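PDB 6M4C: C. albicans actin interacting protein Aip5 from Candida albicans SC5314, which probably promotes actin nucleation as an actin-interacting factor associated with the polarisome, the complex whose actin nucleation enables filamentous growth. Local coordinates for residues 32-37 / 89-94. Sequence-based numbering, arbitrary orientation.
Sequences AAILQG and YRLREL
Arg90 O, the carbonyl just ahead of the Leu91 whose side chain meets Ile34 and Leu35, accepts two backbone N-H groups: Leu94 N at 3.0 Å from Arg90 O and, more weakly, Glu93 N at 3.2 Å from that same oxygen. This places Arg90 at the N-cap of helix 91-96 and Leu91 on its first turn, where CB is directed at helix 22-36. A long salt bridge links Arg90 NE to Glu93 OE1 at 3.7 Å, within this segment rather than across the contact.

The contact itself is apolar, buries 90 Å² over both segments and passes through one methyl of Leu91. Its CD2 lies 3.7 Å from Ile34 CG2 and, more loosely, 4.4 Å from Leu35 CD2; the lines to these two methyls open by about 71° at Leu91 CD2. Leu35 CA and Leu91 CA stand 9.2 Å apart. Leu91 extends across this gap with CG anti to its backbone N (chi1 174°). Ile34 contributes its CG2 branch, while Ile34 CD1 remains 6.1 Å from Leu91 CD2.

Across the sheet the strands run 43-46, 12-16, 68-71, 74-78, the first two parallel and the others antiparallel to their neighbours, which fits the thioredoxin fold expected from the sequence family. Here the C-terminal end of helix 22-36 meets the short helix that follows 79-87. A Schellman motif ends 79-87, with Tyr89 at positive phi (51°) as its C-prime residue, before the chain enters helix 91-96. Leu91 also touches Ile82 and Asn86 of helix 79-87, and the Ile34 side chain touches Asn86 too. Asn38 borders Leu91 as well, and its ND2 is hydrogen-bonded to Ile34 O. Beyond this, Leu35 packs on Phe42.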
loop_
_atom_site.group_PDB
_atom_site.type_symbol
_atom_site.label_atom_id
_atom_site.label_comp_id
_atom_site.label_asym_id
_atom_site.label_seq_id
_atom_site.Cartn_x
_atom_site.Cartn_y
_atom_site.Cartn_z
ATOM N N ALA A 32 7.886 3.972 8.019
ATOM C CA ALA A 32 8.420 2.983 7.098
ATOM C C ALA A 32 9.925 2.860 7.313
ATOM O O ALA A 32 10.478 1.762 7.247
ATOM C CB ALA A 32 8.098 3.358 5.681
ATOM N N ALA A 33 10.572 4.001 7.578
ATOM C CA ALA A 33 12.012 4.048 7.789
ATOM C C ALA A 33 12.380 3.169 8.984
ATOM O O ALA A 33 13.313 2.369 8.923
ATOM C CB ALA A 33 12.428 5.478 7.994
ATOM N N ILE A 34 11.612 3.295 10.072
ATOM C CA ILE A 34 11.843 2.447 11.224
ATOM C C ILE A 34 11.653 0.985 10.833
ATOM O O ILE A 34 12.376 0.123 11.319
ATOM C CB ILE A 34 10.883 2.799 12.367
ATOM C CG1 ILE A 34 11.139 4.187 12.951
ATOM C CG2 ILE A 34 10.948 1.702 13.422
ATOM C CD1 ILE A 34 10.278 4.511 14.148
ATOM N N LEU A 35 10.616 0.691 10.041
ATOM C CA LEU A 35 10.306 -0.706 9.802
ATOM C C LEU A 35 11.421 -1.315 8.963
ATOM O O LEU A 35 11.840 -2.455 9.203
ATOM C CB LEU A 35 8.922 -0.869 9.162
ATOM C CG LEU A 35 7.719 -0.736 10.108
ATOM C CD1 LEU A 35 6.461 -1.291 9.465
ATOM C CD2 LEU A 35 7.944 -1.443 11.445
ATOM N N GLN A 36 11.909 -0.494 8.023
ATOM C CA GLN A 36 12.846 -0.929 7.005
ATOM C C GLN A 36 14.214 -1.021 7.662
ATOM O O GLN A 36 14.905 -2.017 7.497
ATOM C CB GLN A 36 12.787 -0.010 5.787
ATOM C CG GLN A 36 13.726 -0.412 4.664
ATOM C CD GLN A 36 13.838 0.688 3.635
ATOM O OE1 GLN A 36 13.021 1.606 3.581
ATOM N NE2 GLN A 36 14.873 0.613 2.812
ATOM N N GLY A 37 14.525 -0.021 8.493
ATOM C CA GLY A 37 15.647 -0.051 9.423
ATOM C C GLY A 37 15.772 -1.295 10.318
ATOM O O GLY A 37 16.843 -1.553 10.864
ATOM N N TYR A 89 13.880 0.022 22.387
ATOM C CA TYR A 89 14.380 -1.239 21.857
ATOM C C TYR A 89 13.415 -2.377 22.179
ATOM O O TYR A 89 13.834 -3.425 22.668
ATOM C CB TYR A 89 15.786 -1.570 22.380
ATOM C CG TYR A 89 16.869 -0.616 21.937
ATOM C CD1 TYR A 89 17.159 -0.415 20.595
ATOM C CD2 TYR A 89 17.658 0.054 22.859
ATOM C CE1 TYR A 89 18.196 0.413 20.180
ATOM C CE2 TYR A 89 18.686 0.904 22.466
ATOM C CZ TYR A 89 18.954 1.094 21.120
ATOM O OH TYR A 89 19.953 1.953 20.745
ATOM N N ARG A 90 12.130 -2.181 21.865
ATOM C CA ARG A 90 11.117 -3.167 22.214
ATOM C C ARG A 90 10.209 -3.482 21.021
ATOM O O ARG A 90 9.146 -4.078 21.202
ATOM C CB ARG A 90 10.305 -2.663 23.416
ATOM C CG ARG A 90 10.236 -3.653 24.570
ATOM C CD ARG A 90 11.373 -3.326 25.515
ATOM N NE ARG A 90 11.875 -4.336 26.430
ATOM C CZ ARG A 90 13.081 -4.276 26.991
ATOM N NH1 ARG A 90 13.905 -3.282 26.699
ATOM N NH2 ARG A 90 13.462 -5.214 27.837
ATOM N N LEU A 91 10.646 -3.114 19.802
ATOM C CA LEU A 91 9.765 -3.066 18.644
ATOM C C LEU A 91 9.296 -4.460 18.252
ATOM O O LEU A 91 8.117 -4.646 17.960
ATOM C CB LEU A 91 10.442 -2.346 17.479
ATOM C CG LEU A 91 9.673 -2.355 16.162
ATOM C CD1 LEU A 91 8.268 -1.773 16.330
ATOM C CD2 LEU A 91 10.437 -1.563 15.117
ATOM N N ARG A 92 10.209 -5.432 18.285
ATOM C CA ARG A 92 9.907 -6.753 17.760
ATOM C C ARG A 92 9.018 -7.497 18.750
ATOM O O ARG A 92 8.257 -8.389 18.365
ATOM C CB ARG A 92 11.188 -7.479 17.333
ATOM C CG ARG A 92 11.741 -6.992 15.999
ATOM C CD ARG A 92 12.975 -7.710 15.489
ATOM N NE ARG A 92 12.657 -8.778 14.556
ATOM C CZ ARG A 92 12.894 -8.738 13.244
ATOM N NH1 ARG A 92 13.454 -7.665 12.697
ATOM N NH2 ARG A 92 12.570 -9.780 12.489
ATOM N N GLU A 93 9.111 -7.070 20.017
ATOM C CA GLU A 93 8.263 -7.543 21.097
ATOM C C GLU A 93 6.828 -7.044 20.908
ATOM O O GLU A 93 5.946 -7.907 20.792
ATOM C CB GLU A 93 8.875 -7.174 22.447
ATOM C CG GLU A 93 8.152 -7.804 23.620
ATOM C CD GLU A 93 8.766 -7.508 24.972
ATOM O OE1 GLU A 93 8.906 -6.306 25.304
ATOM O OE2 GLU A 93 9.124 -8.484 25.680
ATOM N N LEU A 94 6.593 -5.699 20.837
ATOM C CA LEU A 94 5.227 -5.228 20.546
ATOM C C LEU A 94 4.732 -5.965 19.317
ATOM O O LEU A 94 3.611 -6.468 19.336
ATOM C CB LEU A 94 5.001 -3.708 20.406
#